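Local coordinates for protein arginyl-tRNA synthetase, putative (Plasmodium falciparum, PDB 5JLD) that probably attaches L-arginine to its cognate tRNA(Arg) at the expense of ATP, as a class I aminoacyl-tRNA synthetase used in protein synthesis, at residues 159-164 against 531-536; 448-453 against 541-546; 24-29 against 59-64. All blocks are in the same frame, centred on the assembly; numbering follows the deposited sequence.

Contact 1. Residues 159-164 against 531-536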
loop_
_atom_site.group_PDB
_atom_site.type_symbol
_atom_site.label_atom_id
_atom_site.label_comp_id
_atom_site.label_asym_id
_atom_site.label_seq_id
_atom_site.Cartn_x
_atom_site.Cartn_y
_atom_site.Cartn_z
ATOM N N ASP A 159 -1.192 -6.347 -0.322
ATOM C CA ASP A 159 -2.506 -6.398 0.267
ATOM C C ASP A 159 -2.896 -5.024 0.831
ATOM O O ASP A 159 -4.048 -4.593 0.663
ATOM C CB ASP A 159 -2.604 -7.465 1.354
ATOM C CG ASP A 159 -3.982 -7.496 1.980
ATOM O OD1 ASP A 159 -4.932 -7.936 1.282
ATOM O OD2 ASP A 159 -4.128 -7.023 3.141
ATOM N N SER A 160 -1.956 -4.339 1.487
ATOM C CA SER A 160 -2.275 -2.979 1.970
ATOM C C SER A 160 -2.713 -2.047 0.836
ATOM O O SER A 160 -3.743 -1.362 0.937
ATOM C CB SER A 160 -1.082 -2.358 2.723
ATOM O OG SER A 160 -1.550 -1.258 3.483
ATOM N N ILE A 161 -1.956 -2.046 -0.258
ATOM C CA ILE A 161 -2.333 -1.232 -1.420
ATOM C C ILE A 161 -3.749 -1.557 -1.946
ATOM O O ILE A 161 -4.574 -0.643 -2.233
ATOM C CB ILE A 161 -1.282 -1.406 -2.538
ATOM C CG1 ILE A 161 0.036 -0.765 -2.069
ATOM C CG2 ILE A 161 -1.780 -0.808 -3.881
ATOM C CD1 ILE A 161 1.276 -1.087 -2.909
ATOM N N CYS A 162 -4.047 -2.858 -2.037
ATOM C CA CYS A 162 -5.380 -3.263 -2.476
ATOM C C CYS A 162 -6.453 -2.730 -1.534
ATOM O O CYS A 162 -7.483 -2.242 -1.976
ATOM C CB CYS A 162 -5.494 -4.785 -2.565
ATOM S SG CYS A 162 -4.471 -5.475 -3.913
ATOM N N ARG A 163 -6.216 -2.879 -0.237
ATOM C CA ARG A 163 -7.181 -2.453 0.749
ATOM C C ARG A 163 -7.387 -0.931 0.618
ATOM O O ARG A 163 -8.495 -0.438 0.813
ATOM C CB ARG A 163 -6.720 -2.821 2.163
ATOM C CG ARG A 163 -6.702 -4.299 2.496
ATOM C CD ARG A 163 -6.667 -4.522 4.026
ATOM N NE ARG A 163 -6.434 -5.919 4.387
ATOM C CZ ARG A 163 -6.828 -6.491 5.528
ATOM N NH1 ARG A 163 -7.474 -5.785 6.444
ATOM N NH2 ARG A 163 -6.561 -7.780 5.758
ATOM N N VAL A 164 -6.326 -0.209 0.257
ATOM C CA VAL A 164 -6.438 1.233 0.054
ATOM C C VAL A 164 -7.391 1.510 -1.095
ATOM O O VAL A 164 -8.333 2.279 -0.937
ATOM C CB VAL A 164 -5.072 1.900 -0.222
ATOM C CG1 VAL A 164 -5.258 3.281 -0.821
ATOM C CG2 VAL A 164 -4.250 1.991 1.064
ATOM N N LYS A 531 0.157 8.800 -5.681
ATOM C CA LYS A 531 1.267 9.354 -6.445
ATOM C C LYS A 531 2.556 8.533 -6.329
ATOM O O LYS A 531 3.278 8.380 -7.303
ATOM C CB LYS A 531 1.534 10.801 -6.005
ATOM C CG LYS A 531 0.378 11.748 -6.336
ATOM C CD LYS A 531 0.589 13.139 -5.772
ATOM C CE LYS A 531 1.719 13.862 -6.485
ATOM N NZ LYS A 531 1.822 15.288 -6.053
ATOM N N ASN A 532 2.861 8.018 -5.145
ATOM C CA ASN A 532 4.165 7.374 -4.962
ATOM C C ASN A 532 4.115 5.993 -4.296
ATOM O O ASN A 532 5.147 5.344 -4.141
ATOM C CB ASN A 532 5.112 8.316 -4.164
ATOM C CG ASN A 532 4.551 8.737 -2.801
ATOM O OD1 ASN A 532 3.808 7.999 -2.147
ATOM N ND2 ASN A 532 4.924 9.939 -2.364
ATOM N N MET A 533 2.923 5.564 -3.880
ATOM C CA MET A 533 2.744 4.248 -3.253
ATOM C C MET A 533 3.612 4.020 -2.026
ATOM O O MET A 533 3.958 2.886 -1.727
ATOM C CB MET A 533 3.022 3.128 -4.269
ATOM C CG MET A 533 1.940 2.981 -5.332
ATOM S SD MET A 533 0.350 2.545 -4.623
ATOM C CE MET A 533 -0.697 3.503 -5.719
ATOM N N LEU A 534 3.955 5.080 -1.296
ATOM C CA LEU A 534 4.717 4.892 -0.066
ATOM C C LEU A 534 3.758 4.753 1.121
ATOM O O LEU A 534 3.355 5.755 1.738
ATOM C CB LEU A 534 5.709 6.043 0.146
ATOM C CG LEU A 534 6.673 6.260 -1.026
ATOM C CD1 LEU A 534 7.463 7.572 -0.881
ATOM C CD2 LEU A 534 7.614 5.074 -1.180
ATOM N N VAL A 535 3.408 3.504 1.443
ATOM C CA VAL A 535 2.373 3.230 2.436
ATOM C C VAL A 535 2.878 3.403 3.866
ATOM O O VAL A 535 2.074 3.413 4.808
ATOM C CB VAL A 535 1.795 1.793 2.291
ATOM C CG1 VAL A 535 1.585 1.421 0.801
ATOM C CG2 VAL A 535 2.705 0.796 2.969
ATOM N N HIS A 536 4.198 3.512 4.050
ATOM C CA HIS A 536 4.713 3.762 5.399
ATOM C C HIS A 536 4.176 5.119 5.921
ATOM O O HIS A 536 3.939 5.278 7.127
ATOM C CB HIS A 536 6.249 3.704 5.450
ATOM C CG HIS A 536 6.941 4.871 4.817
ATOM N ND1 HIS A 536 7.295 4.896 3.478
ATOM C CD2 HIS A 536 7.384 6.039 5.340
ATOM C CE1 HIS A 536 7.904 6.034 3.208
ATOM N NE2 HIS A 536 7.978 6.747 4.320
#

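Contact 2. Residues 448-453 against 541-546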
loop_
_atom_site.group_PDB
_atom_site.type_symbol
_atom_site.label_atom_id
_atom_site.label_comp_id
_atom_site.label_asym_id
_atom_site.label_seq_id
_atom_site.Cartn_x
_atom_site.Cartn_y
_atom_site.Cartn_z
ATOM N N ILE A 448 3.766 -8.210 12.884
ATOM C CA ILE A 448 4.568 -8.433 11.681
ATOM C C ILE A 448 4.204 -7.436 10.586
ATOM O O ILE A 448 5.093 -6.787 9.976
ATOM C CB ILE A 448 4.384 -9.888 11.142
ATOM C CG1 ILE A 448 5.077 -10.902 12.060
ATOM C CG2 ILE A 448 4.898 -10.020 9.709
ATOM C CD1 ILE A 448 5.009 -12.347 11.554
ATOM N N LYS A 449 2.897 -7.307 10.337
ATOM C CA LYS A 449 2.446 -6.425 9.254
ATOM C C LYS A 449 2.851 -4.983 9.507
ATOM O O LYS A 449 3.390 -4.329 8.603
ATOM C CB LYS A 449 0.928 -6.520 9.046
ATOM C CG LYS A 449 0.467 -7.872 8.479
ATOM C CD LYS A 449 -0.988 -7.826 8.067
ATOM C CE LYS A 449 -1.520 -9.194 7.621
ATOM N NZ LYS A 449 -2.925 -9.030 7.117
ATOM N N TYR A 450 2.593 -4.487 10.724
ATOM C CA TYR A 450 2.955 -3.103 11.058
ATOM C C TYR A 450 4.454 -2.870 10.981
ATOM O O TYR A 450 4.899 -1.878 10.402
ATOM C CB TYR A 450 2.483 -2.694 12.464
ATOM C CG TYR A 450 2.843 -1.252 12.764
ATOM C CD1 TYR A 450 2.079 -0.208 12.242
ATOM C CD2 TYR A 450 3.951 -0.930 13.548
ATOM C CE1 TYR A 450 2.396 1.109 12.492
ATOM C CE2 TYR A 450 4.282 0.393 13.811
ATOM C CZ TYR A 450 3.497 1.408 13.282
ATOM O OH TYR A 450 3.810 2.724 13.524
ATOM N N PHE A 451 5.228 -3.788 11.556
ATOM C CA PHE A 451 6.667 -3.593 11.629
ATOM C C PHE A 451 7.219 -3.546 10.227
ATOM O O PHE A 451 8.151 -2.794 9.959
ATOM C CB PHE A 451 7.362 -4.688 12.432
ATOM C CG PHE A 451 8.733 -4.296 12.930
ATOM C CD1 PHE A 451 8.878 -3.427 14.011
ATOM C CD2 PHE A 451 9.880 -4.790 12.318
ATOM C CE1 PHE A 451 10.147 -3.066 14.482
ATOM C CE2 PHE A 451 11.148 -4.438 12.779
ATOM C CZ PHE A 451 11.284 -3.573 13.862
ATOM N N ASP A 452 6.643 -4.326 9.318
ATOM C CA ASP A 452 7.123 -4.207 7.948
ATOM C C ASP A 452 6.664 -2.895 7.289
ATOM O O ASP A 452 7.471 -2.163 6.720
ATOM C CB ASP A 452 6.673 -5.395 7.100
ATOM C CG ASP A 452 7.413 -5.462 5.776
ATOM O OD1 ASP A 452 7.177 -4.560 4.926
ATOM O OD2 ASP A 452 8.236 -6.409 5.599
ATOM N N LEU A 453 5.372 -2.603 7.352
ATOM C CA LEU A 453 4.840 -1.473 6.589
ATOM C C LEU A 453 5.307 -0.117 7.123
ATOM O O LEU A 453 5.274 0.860 6.389
ATOM C CB LEU A 453 3.304 -1.518 6.545
ATOM C CG LEU A 453 2.727 -2.713 5.762
ATOM C CD1 LEU A 453 1.207 -2.618 5.634
ATOM C CD2 LEU A 453 3.376 -2.831 4.378
ATOM N N TYR A 541 1.202 8.038 9.844
ATOM C CA TYR A 541 0.029 8.850 10.114
ATOM C C TYR A 541 -0.662 8.258 11.315
ATOM O O TYR A 541 -1.053 8.970 12.267
ATOM C CB TYR A 541 -0.909 8.872 8.904
ATOM C CG TYR A 541 -2.239 9.523 9.192
ATOM C CD1 TYR A 541 -2.389 10.902 9.086
ATOM C CD2 TYR A 541 -3.341 8.766 9.583
ATOM C CE1 TYR A 541 -3.601 11.508 9.348
ATOM C CE2 TYR A 541 -4.560 9.371 9.855
ATOM C CZ TYR A 541 -4.679 10.748 9.735
ATOM O OH TYR A 541 -5.879 11.375 9.994
ATOM N N MET A 542 -0.719 6.929 11.298
ATOM C CA MET A 542 -1.512 6.223 12.272
ATOM C C MET A 542 -0.839 6.394 13.601
ATOM O O MET A 542 -1.491 6.699 14.602
ATOM C CB MET A 542 -1.657 4.738 11.910
ATOM C CG MET A 542 -2.593 4.015 12.855
ATOM S SD MET A 542 -2.789 2.266 12.461
ATOM C CE MET A 542 -1.085 1.720 12.585
ATOM N N TYR A 543 0.479 6.227 13.589
ATOM C CA TYR A 543 1.267 6.386 14.797
ATOM C C TYR A 543 1.019 7.795 15.322
ATOM O O TYR A 543 0.750 7.992 16.520
ATOM C CB TYR A 543 2.760 6.146 14.524
ATOM C CG TYR A 543 3.629 6.227 15.765
ATOM C CD1 TYR A 543 3.696 5.162 16.657
ATOM C CD2 TYR A 543 4.380 7.364 16.043
ATOM C CE1 TYR A 543 4.478 5.221 17.790
ATOM C CE2 TYR A 543 5.174 7.442 17.191
ATOM C CZ TYR A 543 5.215 6.365 18.059
ATOM O OH TYR A 543 5.995 6.414 19.188
ATOM N N ASP A 544 1.042 8.774 14.421
ATOM C CA ASP A 544 0.966 10.138 14.918
ATOM C C ASP A 544 -0.414 10.304 15.511
ATOM O O ASP A 544 -0.554 10.925 16.573
ATOM C CB ASP A 544 1.276 11.160 13.826
ATOM C CG ASP A 544 2.728 11.066 13.351
ATOM O OD1 ASP A 544 3.551 10.413 14.049
ATOM O OD2 ASP A 544 3.058 11.633 12.290
ATOM N N LEU A 545 -1.408 9.636 14.907
ATOM C CA LEU A 545 -2.764 9.776 15.407
ATOM C C LEU A 545 -2.781 9.365 16.876
ATOM O O LEU A 545 -3.321 10.079 17.738
ATOM C CB LEU A 545 -3.743 8.950 14.598
ATOM C CG LEU A 545 -5.173 8.930 15.136
ATOM C CD1 LEU A 545 -5.736 10.342 15.216
ATOM C CD2 LEU A 545 -6.048 8.040 14.243
ATOM N N THR A 546 -2.105 8.264 17.174
ATOM C CA THR A 546 -2.157 7.754 18.526
ATOM C C THR A 546 -1.479 8.760 19.450
ATOM O O THR A 546 -2.052 9.128 20.479
ATOM C CB THR A 546 -1.525 6.329 18.640
ATOM O OG1 THR A 546 -0.097 6.405 18.591
ATOM C CG2 THR A 546 -2.035 5.428 17.505
#

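Contact 3. Residues 24-29 against 59-64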
loop_
_atom_site.group_PDB
_atom_site.type_symbol
_atom_site.label_atom_id
_atom_site.label_comp_id
_atom_site.label_asym_id
_atom_site.label_seq_id
_atom_site.Cartn_x
_atom_site.Cartn_y
_atom_site.Cartn_z
ATOM N N LYS A 24 -3.095 35.682 -9.671
ATOM C CA LYS A 24 -3.580 37.058 -9.573
ATOM C C LYS A 24 -2.410 38.050 -9.430
ATOM O O LYS A 24 -2.404 39.131 -10.040
ATOM C CB LYS A 24 -4.542 37.172 -8.390
ATOM C CG LYS A 24 -5.351 38.463 -8.322
ATOM C CD LYS A 24 -6.325 38.431 -7.144
ATOM C CE LYS A 24 -6.833 39.827 -6.788
ATOM N NZ LYS A 24 -7.476 39.861 -5.435
ATOM N N CYS A 25 -1.420 37.671 -8.622
ATOM C CA CYS A 25 -0.230 38.490 -8.406
ATOM C C CYS A 25 0.593 38.646 -9.673
ATOM O O CYS A 25 1.057 39.734 -9.995
ATOM C CB CYS A 25 0.662 37.880 -7.323
ATOM S SG CYS A 25 0.032 38.037 -5.671
ATOM N N PHE A 26 0.789 37.534 -10.371
ATOM C CA PHE A 26 1.630 37.530 -11.550
ATOM C C PHE A 26 0.914 36.834 -12.716
ATOM O O PHE A 26 1.210 35.684 -13.025
ATOM C CB PHE A 26 2.962 36.856 -11.220
ATOM C CG PHE A 26 3.603 37.376 -9.948
ATOM C CD1 PHE A 26 4.204 38.632 -9.920
ATOM C CD2 PHE A 26 3.604 36.613 -8.786
ATOM C CE1 PHE A 26 4.798 39.124 -8.757
ATOM C CE2 PHE A 26 4.194 37.093 -7.617
ATOM C CZ PHE A 26 4.790 38.353 -7.603
ATOM N N PRO A 27 -0.032 37.542 -13.360
ATOM C CA PRO A 27 -0.954 36.972 -14.362
ATOM C C PRO A 27 -0.290 36.128 -15.444
ATOM O O PRO A 27 -0.818 35.068 -15.793
ATOM C CB PRO A 27 -1.607 38.212 -14.976
ATOM C CG PRO A 27 -1.578 39.232 -13.872
ATOM C CD PRO A 27 -0.313 38.970 -13.093
ATOM N N SER A 28 0.856 36.572 -15.951
ATOM C CA SER A 28 1.533 35.857 -17.024
ATOM C C SER A 28 2.727 35.075 -16.482
ATOM O O SER A 28 3.850 35.216 -16.967
ATOM C CB SER A 28 1.970 36.841 -18.114
ATOM O OG SER A 28 2.743 36.212 -19.120
ATOM N N ILE A 29 2.478 34.246 -15.472
ATOM C CA ILE A 29 3.530 33.434 -14.871
ATOM C C ILE A 29 3.150 31.964 -14.937
ATOM O O ILE A 29 1.973 31.613 -14.866
ATOM C CB ILE A 29 3.807 33.847 -13.391
ATOM C CG1 ILE A 29 5.256 33.565 -12.995
ATOM C CG2 ILE A 29 2.839 33.165 -12.416
ATOM C CD1 ILE A 29 5.574 33.972 -11.562
ATOM N N LYS A 59 14.968 40.187 -9.396
ATOM C CA LYS A 59 15.664 41.412 -9.780
ATOM C C LYS A 59 14.849 42.185 -10.809
ATOM O O LYS A 59 14.816 43.413 -10.791
ATOM C CB LYS A 59 17.059 41.100 -10.333
ATOM N N GLU A 60 14.190 41.450 -11.700
ATOM C CA GLU A 60 13.332 42.035 -12.725
ATOM C C GLU A 60 12.280 42.961 -12.137
ATOM O O GLU A 60 12.249 44.159 -12.424
ATOM C CB GLU A 60 12.633 40.935 -13.514
ATOM C CG GLU A 60 13.332 40.495 -14.772
ATOM C CD GLU A 60 12.637 39.302 -15.399
ATOM O OE1 GLU A 60 11.548 39.482 -15.982
ATOM O OE2 GLU A 60 13.169 38.178 -15.286
ATOM N N LEU A 61 11.423 42.385 -11.301
ATOM C CA LEU A 61 10.255 43.081 -10.774
ATOM C C LEU A 61 10.586 43.999 -9.596
ATOM O O LEU A 61 9.700 44.384 -8.831
ATOM C CB LEU A 61 9.194 42.060 -10.365
ATOM C CG LEU A 61 8.946 40.939 -11.380
ATOM C CD1 LEU A 61 7.951 39.910 -10.837
ATOM C CD2 LEU A 61 8.488 41.485 -12.731
ATOM N N ASN A 62 11.867 44.329 -9.451
ATOM C CA ASN A 62 12.324 45.324 -8.483
ATOM C C ASN A 62 11.901 45.070 -7.030
ATOM O O ASN A 62 11.694 46.020 -6.270
ATOM C CB ASN A 62 11.843 46.710 -8.919
ATOM N N TYR A 63 11.772 43.799 -6.648
ATOM C CA TYR A 63 11.507 43.427 -5.256
ATOM C C TYR A 63 12.812 43.366 -4.467
ATOM O O TYR A 63 13.820 42.874 -4.970
ATOM C CB TYR A 63 10.778 42.080 -5.182
ATOM C CG TYR A 63 9.295 42.175 -5.470
ATOM C CD1 TYR A 63 8.437 42.804 -4.581
ATOM C CD2 TYR A 63 8.759 41.650 -6.637
ATOM C CE1 TYR A 63 7.081 42.906 -4.841
ATOM C CE2 TYR A 63 7.401 41.742 -6.908
ATOM C CZ TYR A 63 6.566 42.377 -6.005
ATOM O OH TYR A 63 5.217 42.485 -6.257
ATOM N N GLU A 64 12.797 43.871 -3.236
ATOM C CA GLU A 64 14.012 43.937 -2.417
ATOM C C GLU A 64 14.434 42.573 -1.858
ATOM O O GLU A 64 15.615 42.346 -1.575
ATOM C CB GLU A 64 13.825 44.924 -1.262
ATOM C CG GLU A 64 13.789 46.385 -1.661
ATOM C CD GLU A 64 13.482 47.286 -0.475
ATOM O OE1 GLU A 64 13.755 48.503 -0.552
ATOM O OE2 GLU A 64 12.960 46.771 0.537
#

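Contact 1. Residues 159-164 against 531-536
I161 meets M533 and V535 through apolar contacts alone. Its CG1 lies 3.9 Å from CG1 of V535. Its CG2 lies 4.0 Å from SD of M533, and its CD1 is 4.1 Å from that same sulfur. The CG1 branch meets both partners, V535 through CG1 and M533 through CD1, while CG2 meets M533. With chi1 at -68°, CG2 is anti to the backbone N and CG1 lies beside it. M533 bends at chi2 (-62°), and this brings its sulfur to I161. M533 and V535 each cross the isoleucine at about a right angle. All three residues are buried, and strand 343-349 adds I345 and V347 to the apolar cluster.

The polar bonds run within each segment. On the helix, NE of R163 forms a salt bridge with OD2 of D159, one turn back, at 2.8 Å. It reaches the syn side of the carboxylate. The other oxygen of D159 is bridged to R174, so two arginines grip one carboxylate. In the other segment, N of L534 donates to OD1 of N532 at 3.0 Å. This is an Asx turn. It forms where the chain leaves helix 522-532 and M533 takes a positive phi.

Helix 149-167 is the connection between parallel strands 133-137 and 171-176 in a beta-alpha-beta crossover. Its start overlaps the HVGH form of the HIGH signature of class I synthetases, whose core is of the Rossmann type. Here the helix packs against the link between helices 522-532 and 536-556, in the DALR anticodon-binding part of the chain.

Contact 2. Residues 448-453 against 541-546
Y450 of helix 436-453 packs against M542 and Y543 of helix 536-556, a helix-to-helix contact between the catalytic and DALR anticodon-binding parts of the synthetase. The backbones stay well apart. The nearest CA atoms, those of Y450 and Y543, are 10.3 Å from each other, so long side chains bridge the gap.

The terminal methyl of M542 does the touching on one side. Its CE is 3.5 Å from CE1 of Y450 and 3.7 Å from CD1 of Y450, so it meets the CD1-CE1 side of the ring obliquely. M542 is extended through chi1 and chi2 and then bends at chi3 (59°). That last bend places the methyl against the tyrosine.

The far end of Y450 meets the base of Y543. OH of Y450 is 3.7 Å from CB of Y543 and 4.0 Å from its CD1. The two tyrosines cross at about a right angle. Y450 carries its ring anti to the backbone N (chi1 -179°), which sends the hydroxyl across to the second helix. The contact with Y543 is only packing; the polar partner of that hydroxyl is OD1 of N474, with which it shares a hydrogen bond.

One turn on, OG1 of T546 donates to the carbonyl O of Y543 at 2.7 Å, in the carbonyl plane and on a lone pair. OG1 is also hydrogen-bonded to OH of Y478.

Helix 564-584 packs on M542 through L578, C581 and M582. L585 and M587, just beyond that helix, touch M542 and Y450 respectively. On another part of helix 436-453, L453 leans on helix 149-167.

Contact 3. Residues 24-29 against 59-64
F26 and L61 mark the nearest backbone approach, with CA atoms 10.3 Å apart, where the chain leaving helix 10-25 at F26 faces a type I beta turn from K59 to N62. The turn has a weak bond, N of N62 to O of K59. N62 then takes a positive phi, and the chain runs on to Y63.

F26 carries the whole contact from its side. One corner of its ring, at CE1, serves both partners. CD1 of L61 lies 3.9 Å from CE1 of F26 and 4.1 Å from CD1 of F26. This methyl comes in obliquely to the ring. CE2 of Y63 is 4.1 Å from CE1 of F26 and sits at the edge of the phenylalanine, close to its plane. F26 and Y63 reach toward each other from opposite directions. F26 holds its ring beside the backbone N (chi1 -49°), and this extends it to the turn.

The contact is apolar and lies at the surface. L61 is exposed, while F26 and Y63 are partly covered. CB of C25 lies 3.5 Å above the plane of the F26 ring, displaced toward its rim. I53 of helix 49-57 also touches F26. Y63 rests on K68, I69 and F72 of helix 66-75, and F72 also touches C25.

The end of a helix and a beta turn thus meet at one end of a small alpha-beta unit, in which helices pack with a four-stranded antiparallel sheet. This is the N-terminal domain characteristic of arginyl-tRNA synthetases. In relatives it contributes to recognition of the tRNA elbow.

In the fold
From the N terminus, contact 3 comes first and closes a short loop within the N-terminal domain, joining the end of helix 10-25 to the turn between helices 49-57 and 66-75. Its centre is about 40 Å from that of contact 1. Contact 1 opens on helix 149-167 and spans most of the catalytic part and the start of the DALR part before it closes at 531-536. Contact 2 opens inside that span at 448-453 and closes later, at 541-546, so the two cross. They touch: the L453 side chain packs on S160 and V535, and its carbonyl O lies against H536. Contact 1 ties the DALR part to the Rossmann-type core; contact 2 ties it to helix 436-453, beyond the core's last strand.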